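Local structure of GEO10716p1 (Drosophila melanogaster, 7BTG) at residues A[2-7]-A[80-85]; A[9-14]-A[125-130]; A[16-21]-A[33-38]. The protein probably removes phosphate from phosphorylated arginine residues of proteins, as a member of the low molecular weight protein tyrosine phosphatase family. The protein carries 1 engineered substitution. All coordinates share one frame; numbering follows the deposited sequence.

Contact 1: residues A[2-7]-A[80-85]; sequences KVLFVS and DYIFAM. Engineered in segment 2-7: Ser-7 (natural residue Cys). With PO4 (phosphate ion), chain B.
Phe-5 and Phe-83 run side by side on the same face of two neighbouring parallel strands and approach each other obliquely, with Phe-5 CE1 3.4 Å from Phe-83 CD2. The planes are inclined by 29° and slid apart, their centroids 5.5 Å from each other, so the rings barely overlap. Both hold CG anti to their own carbonyl carbon (chi1 -69° and -70°), which gives them their common heading. Val-3 fills the angle between them: its CG1 meets the edge of Phe-83 at CE2, 3.5 Å away, and also lies over one face of Phe-5, toward the rim. Phe-149 of helix 133-154 adds an edge-to-face contact with Phe-83.

The reverse face is aliphatic. Leu-4 and Ile-82 point the same way, and Val-6 CG2 touches Ile-82 CG2 at 3.6 Å; Leu-93 of helix 87-99 covers Val-6 and Ile-82.

Backbone bonds fix this register. Leu-4 N donates to Tyr-81 O at 2.9 Å, Phe-83 N to Leu-4 O at 2.8 Å, and Val-6 N to Phe-83 O; Met-85 N adds a weak bond to Val-6 O. At the start, Lys-2 O accepts from both Asp-80 N and Tyr-81 N, while Asp-80 OD2 takes Lys-2 N on its anti side at 2.8 Å. At the far end stands Ser-7, engineered in place of Cys, its OG doubtfully close to Ser-14 OG and 2.8 Å from phosphate O1. Two central strands of a parallel alpha/beta sheet, one leading straight into a phosphate-binding loop, are the core of the low molecular weight phosphatase fold.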
loop_
_atom_site.group_PDB
_atom_site.type_symbol
_atom_site.label_atom_id
_atom_site.label_comp_id
_atom_site.label_asym_id
_atom_site.label_seq_id
_atom_site.Cartn_x
_atom_site.Cartn_y
_atom_site.Cartn_z
ATOM N N LYS A 2 10.300 2.743 7.329
ATOM C CA LYS A 2 9.680 1.434 7.123
ATOM C C LYS A 2 8.183 1.604 6.874
ATOM O O LYS A 2 7.459 2.110 7.734
ATOM C CB LYS A 2 9.933 0.523 8.327
ATOM C CG LYS A 2 11.411 0.333 8.650
ATOM C CD LYS A 2 11.668 -0.958 9.430
ATOM C CE LYS A 2 12.252 -0.659 10.817
ATOM N NZ LYS A 2 12.243 -1.854 11.732
ATOM N N VAL A 3 7.718 1.182 5.700
ATOM C CA VAL A 3 6.338 1.402 5.282
ATOM C C VAL A 3 5.757 0.086 4.784
ATOM O O VAL A 3 6.405 -0.626 4.006
ATOM C CB VAL A 3 6.230 2.478 4.188
ATOM C CG1 VAL A 3 4.791 2.563 3.671
ATOM C CG2 VAL A 3 6.667 3.830 4.717
ATOM N N LEU A 4 4.536 -0.224 5.229
ATOM C CA LEU A 4 3.788 -1.411 4.821
ATOM C C LEU A 4 2.474 -0.979 4.178
ATOM O O LEU A 4 1.669 -0.300 4.820
ATOM C CB LEU A 4 3.514 -2.314 6.027
ATOM C CG LEU A 4 2.791 -3.631 5.744
ATOM C CD1 LEU A 4 3.707 -4.577 4.991
ATOM C CD2 LEU A 4 2.310 -4.255 7.055
ATOM N N PHE A 5 2.259 -1.355 2.915
ATOM C CA PHE A 5 0.979 -1.115 2.263
ATOM C C PHE A 5 0.079 -2.335 2.443
ATOM O O PHE A 5 0.542 -3.476 2.361
ATOM C CB PHE A 5 1.157 -0.813 0.777
ATOM C CG PHE A 5 1.821 0.510 0.494
ATOM C CD1 PHE A 5 1.151 1.688 0.697
ATOM C CD2 PHE A 5 3.111 0.565 -0.017
ATOM C CE1 PHE A 5 1.757 2.923 0.411
ATOM C CE2 PHE A 5 3.723 1.797 -0.308
ATOM C CZ PHE A 5 3.039 2.970 -0.087
ATOM N N VAL A 6 -1.209 -2.100 2.696
ATOM C CA VAL A 6 -2.135 -3.186 3.001
ATOM C C VAL A 6 -3.374 -3.077 2.129
ATOM O O VAL A 6 -4.002 -2.014 2.054
ATOM C CB VAL A 6 -2.513 -3.217 4.486
ATOM C CG1 VAL A 6 -3.616 -4.278 4.736
ATOM C CG2 VAL A 6 -1.286 -3.565 5.298
ATOM N N SER A 7 -3.702 -4.168 1.438
ATOM C CA SER A 7 -4.944 -4.298 0.699
ATOM C C SER A 7 -5.577 -5.611 1.117
ATOM O O SER A 7 -4.943 -6.425 1.787
ATOM C CB SER A 7 -4.721 -4.246 -0.822
ATOM O OG SER A 7 -3.812 -5.238 -1.280
ATOM N N ASP A 80 6.815 1.862 10.428
ATOM C CA ASP A 80 6.456 3.201 10.876
ATOM C C ASP A 80 5.083 3.612 10.362
ATOM O O ASP A 80 4.325 4.291 11.064
ATOM C CB ASP A 80 7.515 4.216 10.409
ATOM C CG ASP A 80 8.935 3.809 10.806
ATOM O OD1 ASP A 80 9.216 3.695 12.021
ATOM O OD2 ASP A 80 9.769 3.601 9.903
ATOM N N TYR A 81 4.767 3.231 9.133
ATOM C CA TYR A 81 3.478 3.507 8.525
ATOM C C TYR A 81 2.922 2.201 7.989
ATOM O O TYR A 81 3.667 1.403 7.416
ATOM C CB TYR A 81 3.600 4.548 7.401
ATOM C CG TYR A 81 3.791 5.935 7.944
ATOM C CD1 TYR A 81 2.705 6.761 8.141
ATOM C CD2 TYR A 81 5.062 6.403 8.308
ATOM C CE1 TYR A 81 2.856 8.032 8.667
ATOM C CE2 TYR A 81 5.233 7.688 8.827
ATOM C CZ TYR A 81 4.116 8.496 9.007
ATOM O OH TYR A 81 4.223 9.771 9.528
ATOM N N ILE A 82 1.635 1.971 8.219
ATOM C CA ILE A 82 0.876 0.908 7.570
ATOM C C ILE A 82 -0.312 1.578 6.897
ATOM O O ILE A 82 -1.132 2.214 7.569
ATOM C CB ILE A 82 0.416 -0.169 8.561
ATOM C CG1 ILE A 82 1.617 -0.830 9.232
ATOM C CG2 ILE A 82 -0.403 -1.190 7.852
ATOM C CD1 ILE A 82 1.228 -1.842 10.287
ATOM N N PHE A 83 -0.371 1.486 5.580
ATOM C CA PHE A 83 -1.353 2.197 4.775
ATOM C C PHE A 83 -2.444 1.237 4.326
ATOM O O PHE A 83 -2.153 0.218 3.695
ATOM C CB PHE A 83 -0.694 2.853 3.566
ATOM C CG PHE A 83 0.184 4.023 3.929
ATOM C CD1 PHE A 83 -0.356 5.128 4.574
ATOM C CD2 PHE A 83 1.535 4.016 3.639
ATOM C CE1 PHE A 83 0.431 6.195 4.927
ATOM C CE2 PHE A 83 2.327 5.082 3.985
ATOM C CZ PHE A 83 1.770 6.181 4.620
ATOM N N ALA A 84 -3.684 1.568 4.666
ATOM C CA ALA A 84 -4.864 0.911 4.125
ATOM C C ALA A 84 -5.301 1.569 2.819
ATOM O O ALA A 84 -5.096 2.766 2.603
ATOM C CB ALA A 84 -6.008 0.985 5.144
ATOM N N MET A 85 -5.913 0.779 1.940
ATOM C CA MET A 85 -6.523 1.345 0.740
ATOM C C MET A 85 -7.962 1.775 0.977
ATOM O O MET A 85 -8.427 2.742 0.353
ATOM C CB MET A 85 -6.482 0.326 -0.405
ATOM C CG MET A 85 -5.111 -0.220 -0.653
ATOM S SD MET A 85 -3.988 1.077 -1.324
ATOM C CE MET A 85 -2.437 0.453 -0.688
HETATM P P PO4 B . -6.201 -6.060 -3.641
HETATM O O1 PO4 B . -4.855 -6.717 -3.400
HETATM O O2 PO4 B . -6.931 -6.803 -4.729
HETATM O O3 PO4 B . -6.086 -4.632 -4.118
HETATM O O4 PO4 B . -7.012 -6.018 -2.346
#

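Contact 2: residues A[9-14]-A[125-130]; sequences GNTCRS and DPYFIQ. With PO4 (phosphate ion), chain B.
Thr-11, Cys-12 and Arg-13 pack directly against Asp-125, Pro-126 and Tyr-127 beside a bound phosphate ion. Along the first segment, the grip on the ion begins at Gly-9, whose N donates to phosphate O4 at 2.9 Å. Asn-10 stays behind the loop: its ND2 bonds to Ser-14 OG and to Ser-37, its OD1 to His-66 and Arg-69, bracing the turn of the backbone. Thr-11 N and Cys-12 N then converge on one oxygen, each 2.8 Å from phosphate O1, and Thr-11 CG2 packs obliquely on the Tyr-127 ring, 3.8 Å from CD2.

Cys-12 sits at the N-cap of helix 13-27. Its SG lies 5.1 Å from the Tyr-127 ring centroid and 76° off the ring normal, hence at the edge, while its CB rests on Pro-126 CG at 3.6 Å.

Arg-13 supplies three of the six settled bonds to the ion. A bend at chi3 (-66°) swings the guanidinium edge-on to the ion, where NE donates to phosphate O3 at 2.7 Å and NH2 to O4 in a nearly straight bond (174°). The backbone N of Arg-13 also binds O3, so two N-H groups hold that oxygen. One guanidinium face is covered by Asp-125 CA, 3.4 Å above its centre, and NH1 is turned to Asp-86 and Ile-123, which fix its rotation. The Asp-125 carboxylate has no N-H of Arg-13 directed at it; its OD1 instead accepts from Tyr-127 N, forming an Asx turn, which probably limits the swing of a carboxylate that lies beside the phosphate. A loop of backbone N-H groups closed by an arginine, facing an Asp-Pro loop, is the P-loop site of this phosphatase family.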
loop_
_atom_site.group_PDB
_atom_site.type_symbol
_atom_site.label_atom_id
_atom_site.label_comp_id
_atom_site.label_asym_id
_atom_site.label_seq_id
_atom_site.Cartn_x
_atom_site.Cartn_y
_atom_site.Cartn_z
ATOM N N GLY A 9 -6.484 -8.258 -0.659
ATOM C CA GLY A 9 -5.930 -9.442 -1.281
ATOM C C GLY A 9 -4.419 -9.491 -1.343
ATOM O O GLY A 9 -3.858 -10.557 -1.572
ATOM N N ASN A 10 -3.743 -8.348 -1.169
ATOM C CA ASN A 10 -2.292 -8.245 -1.371
ATOM C C ASN A 10 -1.894 -8.773 -2.745
ATOM O O ASN A 10 -0.903 -9.483 -2.913
ATOM C CB ASN A 10 -1.509 -8.957 -0.272
ATOM C CG ASN A 10 -0.030 -8.638 -0.331
ATOM O OD1 ASN A 10 0.818 -9.441 0.076
ATOM N ND2 ASN A 10 0.293 -7.464 -0.873
ATOM N N THR A 11 -2.679 -8.392 -3.742
ATOM C CA THR A 11 -2.479 -8.864 -5.102
ATOM C C THR A 11 -2.706 -7.783 -6.144
ATOM O O THR A 11 -2.249 -7.953 -7.274
ATOM C CB THR A 11 -3.413 -10.064 -5.385
ATOM O OG1 THR A 11 -3.249 -10.532 -6.726
ATOM C CG2 THR A 11 -4.879 -9.689 -5.154
ATOM N N CYS A 12 -3.362 -6.665 -5.808
ATOM C CA CYS A 12 -3.555 -5.576 -6.761
ATOM C C CYS A 12 -3.004 -4.267 -6.204
ATOM O O CYS A 12 -1.899 -3.859 -6.560
ATOM C CB CYS A 12 -5.038 -5.412 -7.108
ATOM S SG CYS A 12 -5.807 -6.812 -7.958
ATOM N N ARG A 13 -3.748 -3.636 -5.291
ATOM C CA ARG A 13 -3.419 -2.286 -4.842
ATOM C C ARG A 13 -2.115 -2.245 -4.051
ATOM O O ARG A 13 -1.258 -1.395 -4.308
ATOM C CB ARG A 13 -4.576 -1.711 -4.015
ATOM C CG ARG A 13 -5.825 -1.471 -4.819
ATOM C CD ARG A 13 -7.013 -1.248 -3.911
ATOM N NE ARG A 13 -7.311 -2.478 -3.176
ATOM C CZ ARG A 13 -8.255 -2.593 -2.241
ATOM N NH1 ARG A 13 -9.012 -1.540 -1.921
ATOM N NH2 ARG A 13 -8.435 -3.765 -1.626
ATOM N N SER A 14 -1.953 -3.132 -3.069
ATOM C CA SER A 14 -0.783 -3.024 -2.215
ATOM C C SER A 14 0.524 -3.348 -2.947
ATOM O O SER A 14 1.529 -2.653 -2.718
ATOM C CB SER A 14 -0.929 -3.874 -0.940
ATOM O OG SER A 14 -1.497 -5.166 -1.135
ATOM N N ASP A 125 -10.711 -1.630 -4.727
ATOM C CA ASP A 125 -10.204 -2.925 -5.181
ATOM C C ASP A 125 -10.483 -3.127 -6.665
ATOM O O ASP A 125 -11.652 -3.215 -7.051
ATOM C CB ASP A 125 -10.857 -4.061 -4.389
ATOM C CG ASP A 125 -10.209 -5.402 -4.660
ATOM O OD1 ASP A 125 -9.373 -5.510 -5.593
ATOM O OD2 ASP A 125 -10.522 -6.351 -3.925
ATOM N N PRO A 126 -9.462 -3.215 -7.519
ATOM C CA PRO A 126 -9.693 -3.449 -8.952
ATOM C C PRO A 126 -9.799 -4.909 -9.353
ATOM O O PRO A 126 -10.062 -5.174 -10.527
ATOM C CB PRO A 126 -8.441 -2.830 -9.592
ATOM C CG PRO A 126 -7.363 -3.114 -8.604
ATOM C CD PRO A 126 -8.035 -2.987 -7.230
ATOM N N TYR A 127 -9.598 -5.839 -8.411
ATOM C CA TYR A 127 -9.524 -7.272 -8.717
ATOM C C TYR A 127 -10.650 -7.740 -9.629
ATOM O O TYR A 127 -10.410 -8.485 -10.583
ATOM C CB TYR A 127 -9.541 -8.085 -7.416
ATOM C CG TYR A 127 -9.181 -9.555 -7.563
ATOM C CD1 TYR A 127 -10.159 -10.519 -7.824
ATOM C CD2 TYR A 127 -7.875 -9.980 -7.413
ATOM C CE1 TYR A 127 -9.822 -11.873 -7.955
ATOM C CE2 TYR A 127 -7.533 -11.326 -7.543
ATOM C CZ TYR A 127 -8.512 -12.262 -7.813
ATOM O OH TYR A 127 -8.148 -13.579 -7.937
ATOM N N PHE A 128 -11.879 -7.313 -9.363
ATOM C CA PHE A 128 -13.062 -7.835 -10.040
ATOM C C PHE A 128 -13.637 -6.856 -11.053
ATOM O O PHE A 128 -14.730 -7.086 -11.582
ATOM C CB PHE A 128 -14.136 -8.176 -9.011
ATOM C CG PHE A 128 -14.470 -7.017 -8.118
ATOM C CD1 PHE A 128 -13.836 -6.866 -6.895
ATOM C CD2 PHE A 128 -15.381 -6.060 -8.520
ATOM C CE1 PHE A 128 -14.125 -5.793 -6.085
ATOM C CE2 PHE A 128 -15.669 -4.973 -7.719
ATOM C CZ PHE A 128 -15.037 -4.840 -6.492
ATOM N N ILE A 129 -12.949 -5.754 -11.302
ATOM C CA ILE A 129 -13.416 -4.735 -12.228
ATOM C C ILE A 129 -12.936 -5.122 -13.618
ATOM O O ILE A 129 -11.733 -5.314 -13.833
ATOM C CB ILE A 129 -12.897 -3.350 -11.822
ATOM C CG1 ILE A 129 -13.500 -2.940 -10.480
ATOM C CG2 ILE A 129 -13.225 -2.331 -12.895
ATOM C CD1 ILE A 129 -15.019 -2.748 -10.509
ATOM N N GLN A 130 -13.871 -5.258 -14.553
ATOM C CA GLN A 130 -13.521 -5.745 -15.880
ATOM C C GLN A 130 -12.676 -4.709 -16.617
ATOM O O GLN A 130 -13.003 -3.519 -16.636
ATOM C CB GLN A 130 -14.775 -6.088 -16.684
ATOM C CG GLN A 130 -14.518 -7.141 -17.785
ATOM C CD GLN A 130 -15.643 -7.242 -18.819
ATOM O OE1 GLN A 130 -16.821 -7.298 -18.477
ATOM N NE2 GLN A 130 -15.272 -7.258 -20.095
HETATM P P PO4 B . -6.201 -6.060 -3.641
HETATM O O1 PO4 B . -4.855 -6.717 -3.400
HETATM O O2 PO4 B . -6.931 -6.803 -4.729
HETATM O O3 PO4 B . -6.086 -4.632 -4.118
HETATM O O4 PO4 B . -7.012 -6.018 -2.346
#

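Contact 3: residues A[16-21]-A[33-38]; sequences MAEAIL and WYVDSA
Glu-18 reaches from helix 16-21 to Ser-37 on the strand, and Ser-37 OG donates to Glu-18 OE1 at 2.8 Å, nearly along the C-O axis of the carboxylate. This is the tight end of the contact. CG is anti to the backbone N (chi1 177°) and the chain stays extended beyond it, which brings the carboxylate against the backbone of Asp-36. Ser-37 OG is also bonded to Asn-10 ND2, which links the helix, the strand and the loop ahead of the helix through one hydroxyl. Val-35 slides past Glu-18 in the opposite direction: its CG1 lies 4.0 Å from Glu-18 CG and 3.7 Å from Glu-18 O, while CG2 meets Leu-21 CD2 at 3.8 Å.

The two segment axes come within 7.5 Å of each other and run at 171°, close to antiparallel, as expected where the helix of a beta-alpha-beta crossover returns the chain to the start of the next parallel strand; strand 2-7, helix 13-27 and strand 34-39 make up that unit. Phe-5 of the first strand touches both Leu-21 and Val-35 and so fills in beneath the helix.

Packing is looser at the two margins, where Trp-33 and Asp-36 are partly exposed. Near the start of the strand, Leu-21 CD2 approaches the tryptophan ring obliquely at CZ3, 4.1 Å away, and that ring finds a further partner in Tyr-153, edge to face. On the polar margin Glu-18 OE2 and Asp-36 OD2 stand 3.9 Å apart; the likely repulsion between these acids would be offset by Lys-22, paired with Glu-18, and by Arg-69, paired with Asp-36.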
loop_
_atom_site.group_PDB
_atom_site.type_symbol
_atom_site.label_atom_id
_atom_site.label_comp_id
_atom_site.label_asym_id
_atom_site.label_seq_id
_atom_site.Cartn_x
_atom_site.Cartn_y
_atom_site.Cartn_z
ATOM N N MET A 16 1.166 -2.809 -6.083
ATOM C CA MET A 16 1.415 -1.647 -6.925
ATOM C C MET A 16 1.986 -0.500 -6.096
ATOM O O MET A 16 3.004 0.108 -6.458
ATOM C CB MET A 16 0.124 -1.225 -7.628
ATOM C CG MET A 16 -0.030 -1.787 -9.024
ATOM S SD MET A 16 -1.460 -1.070 -9.861
ATOM C CE MET A 16 -2.764 -1.558 -8.745
ATOM N N ALA A 17 1.346 -0.203 -4.964
ATOM C CA ALA A 17 1.866 0.815 -4.062
ATOM C C ALA A 17 3.300 0.504 -3.638
ATOM O O ALA A 17 4.159 1.395 -3.609
ATOM C CB ALA A 17 0.950 0.935 -2.839
ATOM N N GLU A 18 3.583 -0.756 -3.311
ATOM C CA GLU A 18 4.936 -1.107 -2.897
ATOM C C GLU A 18 5.953 -0.765 -3.976
ATOM O O GLU A 18 6.985 -0.148 -3.700
ATOM C CB GLU A 18 5.026 -2.587 -2.557
ATOM C CG GLU A 18 6.440 -2.997 -2.189
ATOM C CD GLU A 18 6.537 -4.478 -1.938
ATOM O OE1 GLU A 18 5.474 -5.114 -1.854
ATOM O OE2 GLU A 18 7.666 -5.001 -1.821
ATOM N N ALA A 19 5.671 -1.155 -5.214
ATOM C CA ALA A 19 6.625 -0.942 -6.294
ATOM C C ALA A 19 6.759 0.542 -6.636
ATOM O O ALA A 19 7.865 1.020 -6.929
ATOM C CB ALA A 19 6.185 -1.735 -7.522
ATOM N N ILE A 20 5.640 1.275 -6.603
ATOM C CA ILE A 20 5.636 2.708 -6.900
ATOM C C ILE A 20 6.505 3.471 -5.908
ATOM O O ILE A 20 7.355 4.286 -6.293
ATOM C CB ILE A 20 4.197 3.248 -6.895
ATOM C CG1 ILE A 20 3.540 3.007 -8.251
ATOM C CG2 ILE A 20 4.179 4.730 -6.504
ATOM C CD1 ILE A 20 2.051 3.252 -8.259
ATOM N N LEU A 21 6.290 3.235 -4.616
ATOM C CA LEU A 21 7.055 3.943 -3.603
ATOM C C LEU A 21 8.512 3.518 -3.636
ATOM O O LEU A 21 9.411 4.334 -3.385
ATOM C CB LEU A 21 6.463 3.695 -2.216
ATOM C CG LEU A 21 7.228 4.451 -1.134
ATOM C CD1 LEU A 21 7.173 5.933 -1.481
ATOM C CD2 LEU A 21 6.692 4.182 0.272
ATOM N N TRP A 33 15.255 3.525 3.604
ATOM C CA TRP A 33 13.847 3.221 3.414
ATOM C C TRP A 33 13.642 1.742 3.147
ATOM O O TRP A 33 14.422 1.109 2.429
ATOM C CB TRP A 33 13.265 4.030 2.258
ATOM C CG TRP A 33 12.906 5.434 2.641
ATOM C CD1 TRP A 33 13.766 6.433 3.004
ATOM C CD2 TRP A 33 11.596 5.995 2.698
ATOM N NE1 TRP A 33 13.068 7.581 3.287
ATOM C CE2 TRP A 33 11.732 7.340 3.103
ATOM C CE3 TRP A 33 10.319 5.495 2.444
ATOM C CZ2 TRP A 33 10.638 8.185 3.260
ATOM C CZ3 TRP A 33 9.235 6.335 2.601
ATOM C CH2 TRP A 33 9.399 7.662 3.004
ATOM N N TYR A 34 12.580 1.202 3.732
ATOM C CA TYR A 34 12.141 -0.159 3.471
ATOM C C TYR A 34 10.638 -0.152 3.217
ATOM O O TYR A 34 9.868 0.408 4.005
ATOM C CB TYR A 34 12.494 -1.075 4.636
ATOM C CG TYR A 34 12.031 -2.485 4.420
ATOM C CD1 TYR A 34 12.505 -3.224 3.352
ATOM C CD2 TYR A 34 11.109 -3.075 5.273
ATOM C CE1 TYR A 34 12.084 -4.517 3.144
ATOM C CE2 TYR A 34 10.684 -4.369 5.075
ATOM C CZ TYR A 34 11.174 -5.085 4.007
ATOM O OH TYR A 34 10.761 -6.378 3.788
ATOM N N VAL A 35 10.231 -0.757 2.111
ATOM C CA VAL A 35 8.845 -0.758 1.666
ATOM C C VAL A 35 8.432 -2.206 1.437
ATOM O O VAL A 35 9.210 -2.999 0.899
ATOM C CB VAL A 35 8.666 0.080 0.380
ATOM C CG1 VAL A 35 7.197 0.208 0.009
ATOM C CG2 VAL A 35 9.296 1.453 0.549
ATOM N N ASP A 36 7.219 -2.553 1.857
ATOM C CA ASP A 36 6.728 -3.922 1.755
ATOM C C ASP A 36 5.210 -3.876 1.616
ATOM O O ASP A 36 4.597 -2.806 1.668
ATOM C CB ASP A 36 7.171 -4.755 2.972
ATOM C CG ASP A 36 6.928 -6.250 2.785
ATOM O OD1 ASP A 36 6.857 -6.980 3.804
ATOM O OD2 ASP A 36 6.791 -6.686 1.618
ATOM N N SER A 37 4.587 -5.043 1.450
ATOM C CA SER A 37 3.132 -5.051 1.414
ATOM C C SER A 37 2.609 -6.391 1.920
ATOM O O SER A 37 3.330 -7.395 1.960
ATOM C CB SER A 37 2.590 -4.726 0.015
ATOM O OG SER A 37 2.914 -5.717 -0.946
ATOM N N ALA A 38 1.351 -6.370 2.364
ATOM C CA ALA A 38 0.732 -7.533 2.979
ATOM C C ALA A 38 -0.778 -7.413 2.816
ATOM O O ALA A 38 -1.292 -6.380 2.368
ATOM C CB ALA A 38 1.146 -7.660 4.449
#

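Strand 2-7 belongs to contact 1 and runs on, through the phosphate-binding loop of contact 2, into helix 13-27, which contacts 2 and 3 share. Contact 3 then closes the first crossover and is nested, along the chain, inside the loops closed by both others; contacts 1 and 2 interleave. Contact centres lie about 8 Å apart for 1 and 3, about 16 Å for 1 and 2, and about 15 Å for 2 and 3. Strand 2-7 lies between 34-39 and 81-84 in the four-stranded parallel sheet. The loop thus springs from a central strand and ends at the start of the helix packed on the sheet, and phosphate touches contacts 1 and 2 there.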